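Local coordinates for tryptophan synthase alpha chain (Campylobacter jejuni, PDB 3THA), which probably catalyses the aldol cleavage of indoleglycerol phosphate to indole and glyceraldehyde 3-phosphate, supplying the indole for the last step of tryptophan biosynthesis, at residues L22-L27 against I67-V73; I75-F79 against Y103-F108. All blocks are in the same frame, centred on the assembly; numbering follows the deposited sequence.

Interaction 1: residues L22-L27 against I67-V73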
loop_
_atom_site.group_PDB
_atom_site.type_symbol
_atom_site.label_atom_id
_atom_site.label_comp_id
_atom_site.label_asym_id
_atom_site.label_seq_id
_atom_site.Cartn_x
_atom_site.Cartn_y
_atom_site.Cartn_z
ATOM N N LEU B 22 5.908 -0.135 13.899
ATOM C CA LEU B 22 7.003 -0.372 14.807
ATOM C C LEU B 22 8.221 0.358 14.302
ATOM O O LEU B 22 8.517 0.313 13.121
ATOM C CB LEU B 22 7.255 -1.862 14.883
ATOM C CG LEU B 22 6.163 -2.540 15.720
ATOM C CD1 LEU B 22 6.478 -3.994 15.886
ATOM C CD2 LEU B 22 6.059 -1.902 17.120
ATOM N N GLY B 23 8.904 1.071 15.191
ATOM C CA GLY B 23 10.132 1.803 14.821
ATOM C C GLY B 23 9.908 3.265 14.449
ATOM O O GLY B 23 10.831 3.939 14.032
ATOM N N TYR B 24 8.683 3.750 14.613
ATOM C CA TYR B 24 8.342 5.093 14.264
ATOM C C TYR B 24 7.865 5.902 15.494
ATOM O O TYR B 24 6.856 5.532 16.104
ATOM C CB TYR B 24 7.230 5.080 13.200
ATOM C CG TYR B 24 6.746 6.479 12.886
ATOM C CD1 TYR B 24 7.611 7.416 12.323
ATOM C CD2 TYR B 24 5.440 6.889 13.192
ATOM C CE1 TYR B 24 7.179 8.722 12.032
ATOM C CE2 TYR B 24 5.017 8.199 12.922
ATOM C CZ TYR B 24 5.879 9.094 12.332
ATOM O OH TYR B 24 5.481 10.392 12.055
ATOM N N PRO B 25 8.543 7.020 15.831
ATOM C CA PRO B 25 9.660 7.646 15.151
ATOM C C PRO B 25 10.999 7.006 15.486
ATOM O O PRO B 25 12.029 7.396 14.899
ATOM C CB PRO B 25 9.627 9.097 15.659
ATOM C CG PRO B 25 8.657 9.106 16.827
ATOM C CD PRO B 25 8.265 7.691 17.111
ATOM N N ASN B 26 10.980 6.064 16.438
ATOM C CA ASN B 26 12.102 5.196 16.738
ATOM C C ASN B 26 11.638 3.976 17.539
ATOM O O ASN B 26 10.490 3.916 17.984
ATOM C CB ASN B 26 13.314 5.938 17.363
ATOM C CG ASN B 26 12.956 6.760 18.604
ATOM O OD1 ASN B 26 12.139 6.340 19.417
ATOM N ND2 ASN B 26 13.607 7.914 18.771
ATOM N N LEU B 27 12.516 2.989 17.662
ATOM C CA LEU B 27 12.178 1.729 18.252
ATOM C C LEU B 27 11.892 1.900 19.732
ATOM O O LEU B 27 10.976 1.284 20.279
ATOM C CB LEU B 27 13.324 0.737 18.043
ATOM C CG LEU B 27 12.925 -0.746 18.185
ATOM C CD1 LEU B 27 11.670 -1.112 17.331
ATOM C CD2 LEU B 27 14.133 -1.690 17.865
ATOM N N ILE B 67 11.156 5.900 7.875
ATOM C CA ILE B 67 11.810 6.276 9.121
ATOM C C ILE B 67 12.262 5.037 9.868
ATOM O O ILE B 67 13.416 4.965 10.284
ATOM C CB ILE B 67 10.953 7.186 9.986
ATOM C CG1 ILE B 67 10.778 8.550 9.277
ATOM C CG2 ILE B 67 11.657 7.430 11.308
ATOM C CD1 ILE B 67 9.457 9.296 9.558
ATOM N N ALA B 68 11.383 4.036 10.002
ATOM C CA ALA B 68 11.769 2.835 10.694
ATOM C C ALA B 68 12.974 2.228 9.978
ATOM O O ALA B 68 13.967 1.832 10.645
ATOM C CB ALA B 68 10.619 1.840 10.723
ATOM N N LEU B 69 12.883 2.162 8.637
ATOM C CA LEU B 69 13.887 1.460 7.822
ATOM C C LEU B 69 15.268 2.078 7.911
ATOM O O LEU B 69 16.249 1.367 8.137
ATOM C CB LEU B 69 13.478 1.316 6.341
ATOM C CG LEU B 69 12.368 0.324 6.025
ATOM C CD1 LEU B 69 11.909 0.567 4.575
ATOM C CD2 LEU B 69 12.809 -1.120 6.261
ATOM N N ASP B 70 15.367 3.387 7.760
ATOM C CA ASP B 70 16.698 4.011 7.851
ATOM C C ASP B 70 17.237 4.074 9.297
ATOM O O ASP B 70 18.431 4.296 9.526
ATOM C CB ASP B 70 16.684 5.407 7.258
ATOM C CG ASP B 70 16.431 6.447 8.294
ATOM O OD1 ASP B 70 17.231 7.408 8.366
ATOM O OD2 ASP B 70 15.448 6.283 9.055
ATOM N N GLN B 71 16.323 3.893 10.248
ATOM C CA GLN B 71 16.594 3.901 11.649
ATOM C C GLN B 71 17.087 2.464 11.962
ATOM O O GLN B 71 17.660 2.191 13.033
ATOM C CB GLN B 71 15.275 4.271 12.315
ATOM C CG GLN B 71 15.209 4.359 13.780
ATOM C CD GLN B 71 15.820 5.618 14.369
ATOM O OE1 GLN B 71 15.700 6.727 13.838
ATOM N NE2 GLN B 71 16.460 5.446 15.492
ATOM N N GLY B 72 16.882 1.544 11.001
ATOM C CA GLY B 72 17.545 0.231 11.036
ATOM C C GLY B 72 16.618 -0.853 11.523
ATOM O O GLY B 72 17.037 -2.005 11.652
ATOM N N VAL B 73 15.355 -0.476 11.767
ATOM C CA VAL B 73 14.292 -1.404 12.211
ATOM C C VAL B 73 13.868 -2.428 11.139
ATOM O O VAL B 73 13.104 -2.112 10.187
ATOM C CB VAL B 73 13.032 -0.654 12.740
ATOM C CG1 VAL B 73 12.038 -1.625 13.315
ATOM C CG2 VAL B 73 13.415 0.376 13.816
#

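Interaction 2: residues I75-F79 against Y103-F108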
loop_
_atom_site.group_PDB
_atom_site.type_symbol
_atom_site.label_atom_id
_atom_site.label_comp_id
_atom_site.label_asym_id
_atom_site.label_seq_id
_atom_site.Cartn_x
_atom_site.Cartn_y
_atom_site.Cartn_z
ATOM N N ILE B 75 12.745 -6.898 10.772
ATOM C CA ILE B 75 11.899 -7.821 11.486
ATOM C C ILE B 75 12.697 -8.456 12.622
ATOM O O ILE B 75 12.146 -8.811 13.677
ATOM C CB ILE B 75 11.215 -8.838 10.522
ATOM C CG1 ILE B 75 10.396 -9.887 11.291
ATOM C CG2 ILE B 75 12.219 -9.453 9.532
ATOM C CD1 ILE B 75 9.079 -9.348 11.933
ATOM N N HIS B 76 14.012 -8.526 12.440
ATOM C CA HIS B 76 14.865 -9.149 13.430
ATOM C C HIS B 76 14.817 -8.382 14.729
ATOM O O HIS B 76 14.676 -8.993 15.792
ATOM C CB HIS B 76 16.298 -9.275 12.930
ATOM C CG HIS B 76 16.406 -10.019 11.638
ATOM N ND1 HIS B 76 16.495 -11.391 11.580
ATOM C CD2 HIS B 76 16.379 -9.582 10.350
ATOM C CE1 HIS B 76 16.549 -11.767 10.310
ATOM N NE2 HIS B 76 16.467 -10.691 9.545
ATOM N N SER B 77 14.900 -7.049 14.630
ATOM C CA SER B 77 14.932 -6.208 15.811
ATOM C C SER B 77 13.525 -6.089 16.451
ATOM O O SER B 77 13.414 -5.977 17.685
ATOM C CB SER B 77 15.585 -4.866 15.521
ATOM O OG SER B 77 14.749 -4.024 14.765
ATOM N N VAL B 78 12.477 -6.174 15.623
ATOM C CA VAL B 78 11.078 -6.370 16.097
ATOM C C VAL B 78 10.890 -7.660 16.910
ATOM O O VAL B 78 10.402 -7.628 18.051
ATOM C CB VAL B 78 10.065 -6.328 14.936
ATOM C CG1 VAL B 78 8.665 -6.793 15.383
ATOM C CG2 VAL B 78 10.013 -4.917 14.329
ATOM N N PHE B 79 11.275 -8.796 16.332
ATOM C CA PHE B 79 11.251 -10.040 17.079
ATOM C C PHE B 79 12.014 -9.877 18.410
ATOM O O PHE B 79 11.530 -10.314 19.479
ATOM C CB PHE B 79 11.822 -11.178 16.246
ATOM C CG PHE B 79 10.864 -11.731 15.224
ATOM C CD1 PHE B 79 9.487 -11.852 15.512
ATOM C CD2 PHE B 79 11.339 -12.186 13.987
ATOM C CE1 PHE B 79 8.588 -12.411 14.571
ATOM C CE2 PHE B 79 10.459 -12.743 13.046
ATOM C CZ PHE B 79 9.069 -12.842 13.347
ATOM N N TYR B 103 11.927 -14.013 5.151
ATOM C CA TYR B 103 12.230 -14.708 6.370
ATOM C C TYR B 103 12.149 -16.221 6.249
ATOM O O TYR B 103 12.948 -16.906 6.880
ATOM C CB TYR B 103 11.273 -14.235 7.440
ATOM C CG TYR B 103 11.842 -14.318 8.819
ATOM C CD1 TYR B 103 12.844 -13.449 9.248
ATOM C CD2 TYR B 103 11.365 -15.261 9.695
ATOM C CE1 TYR B 103 13.365 -13.558 10.542
ATOM C CE2 TYR B 103 11.844 -15.371 10.937
ATOM C CZ TYR B 103 12.830 -14.524 11.377
ATOM O OH TYR B 103 13.226 -14.726 12.663
ATOM N N GLY B 104 11.228 -16.722 5.406
ATOM C CA GLY B 104 10.872 -18.149 5.282
ATOM C C GLY B 104 9.533 -18.345 5.953
ATOM O O GLY B 104 9.358 -17.934 7.082
ATOM N N LEU B 105 8.573 -18.946 5.272
ATOM C CA LEU B 105 7.187 -18.975 5.744
ATOM C C LEU B 105 6.963 -19.642 7.115
ATOM O O LEU B 105 6.333 -19.061 8.042
ATOM C CB LEU B 105 6.322 -19.656 4.724
ATOM C CG LEU B 105 5.361 -18.892 3.826
ATOM C CD1 LEU B 105 6.031 -17.758 3.004
ATOM C CD2 LEU B 105 4.743 -19.951 2.911
ATOM N N GLU B 106 7.486 -20.859 7.220
ATOM C CA GLU B 106 7.497 -21.604 8.454
ATOM C C GLU B 106 8.251 -20.861 9.567
ATOM O O GLU B 106 7.683 -20.625 10.644
ATOM C CB GLU B 106 8.094 -22.998 8.188
ATOM C CG GLU B 106 8.363 -23.810 9.398
ATOM C CD GLU B 106 8.257 -25.287 9.101
ATOM O OE1 GLU B 106 9.278 -25.902 8.678
ATOM O OE2 GLU B 106 7.140 -25.829 9.300
ATOM N N LYS B 107 9.517 -20.506 9.325
ATOM C CA LYS B 107 10.325 -19.814 10.340
ATOM C C LYS B 107 9.569 -18.607 10.956
ATOM O O LYS B 107 9.560 -18.392 12.180
ATOM C CB LYS B 107 11.669 -19.341 9.733
ATOM C CG LYS B 107 12.870 -20.262 9.907
ATOM C CD LYS B 107 12.786 -21.555 9.070
ATOM C CE LYS B 107 13.861 -22.597 9.500
ATOM N NZ LYS B 107 13.684 -23.961 8.868
ATOM N N PHE B 108 8.955 -17.816 10.072
ATOM C CA PHE B 108 8.206 -16.622 10.459
ATOM C C PHE B 108 7.036 -16.911 11.418
ATOM O O PHE B 108 6.872 -16.243 12.469
ATOM C CB PHE B 108 7.666 -15.915 9.210
ATOM C CG PHE B 108 7.076 -14.586 9.511
ATOM C CD1 PHE B 108 5.711 -14.445 9.658
ATOM C CD2 PHE B 108 7.910 -13.466 9.731
ATOM C CE1 PHE B 108 5.169 -13.204 9.973
ATOM C CE2 PHE B 108 7.374 -12.239 10.038
ATOM C CZ PHE B 108 6.000 -12.104 10.169
#

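Interaction 1: residues L22-L27 against I67-V73
G23 and A68 bring the loop 22-27 and the end of helix 60-70 together, their CA atoms 4.6 Å apart. A close approach of this kind depends on bare backbone, and G23 is the worked example: with positive phi (94°) and no side chain, it lets the loop come right up to V73 and A68. CG2 of V73 lies 3.7 Å from CA of G23, while the A68 methyl CB packs 3.5 Å from the carbonyl O of L22. V73 spreads both branches over the loop. CG1, set anti to the backbone N (chi1 -174°), reaches CD1 of L27 at 4.1 Å. At the other end, CD1 of I67 meets CE1 of the Y24 ring at 3.4 Å, and I67 CG2 lies 3.6 Å from the carbonyl O of P25; the Y24-P25 peptide bond is cis.

The solvent side is looser. Q71, bent at chi2, lays its amide alongside N26, with NE2 of Q71 3.7 Å from CB of N26, and no hydrogen bond crosses the contact. N26 is the N-cap of helix 27-35: its side chain caps a backbone N there, and OD1 is hydrogen-bonded to T29 OG1. G72 closes helix 60-70 with a Schellman motif, V73 N bonding to A68 O at 2.9 Å. The loop after strand 15-21 thus meets the end of the helix that follows strand 44-48 in a TIM barrel, the fold of the TrpA family.

Interaction 2: residues I75-F79 against Y103-F108
An aromatic cluster of H76, F79, Y103 and F108 joins the first turn of helix 75-83 to the junction between helices 97-103 and 105-114, and it illustrates how rings can fill an interface without regular stacking. At its centre the rim of F79 points at one face of Y103: CE2 of F79 stands 3.4 Å from CZ of Y103. The planes are inclined at 55°, so the pair is neither a stack nor a true edge-to-face contact. The phenol OH of Y103 also lies beside CD2 and CE2 of F79, a van der Waals approach to carbon. Further round the same F79 ring, CZ of F79 touches CE2 of F108 at 3.8 Å, again with oblique planes, although the two side chains cross at about a right angle. F79, Y103 and F108 therefore form a triangle of rings, with different atoms of the F79 rim meeting the other two.

I75 supplies the aliphatic filling. With CG1 anti to the backbone N (chi1 176°), its longer branch extends across the gap, and CD1 of I75 arrives at the edge of F108, 3.9 Å from CE2 of that ring, and also lies over one face of F79, near its rim. The shorter branch serves Y103, with CG2 of I75 4.1 Å from CD1 of Y103. H76 closes the exposed side: its CE1 comes to the edge of Y103, 3.7 Å from CE1 of that ring, with the planes at 50°.

Around this cluster, F93 of strand 90-94 touches I75 and F79, L99 of helix 97-103 packs against both I75 and F108, and K111 of helix 105-114 touches F79 and Y103. The contact thus ties neighbouring outer helices of the barrel together over strand 90-94.

Interactions 1 and 2 follow one another along the chain, on the consecutive helices 60-70 and 75-83 in the outer layer of the same barrel. Their centres are about 17 Å apart, yet they touch: CD1 of L22 lies 3.6 Å from CG1 of V78, and V73 also packs on V78. Interaction 1 is partly buried, a loop-to-helix-end contact of aliphatic groups, one tyrosine ring and backbone, with an amide at its solvent side. Interaction 2 is more deeply buried, and there large rings span the gap between helices. Neither has a hydrogen bond across it. Interaction 1 also reaches the second subunit, whose G175 packs on I67, whereas no other chain touches interaction 2.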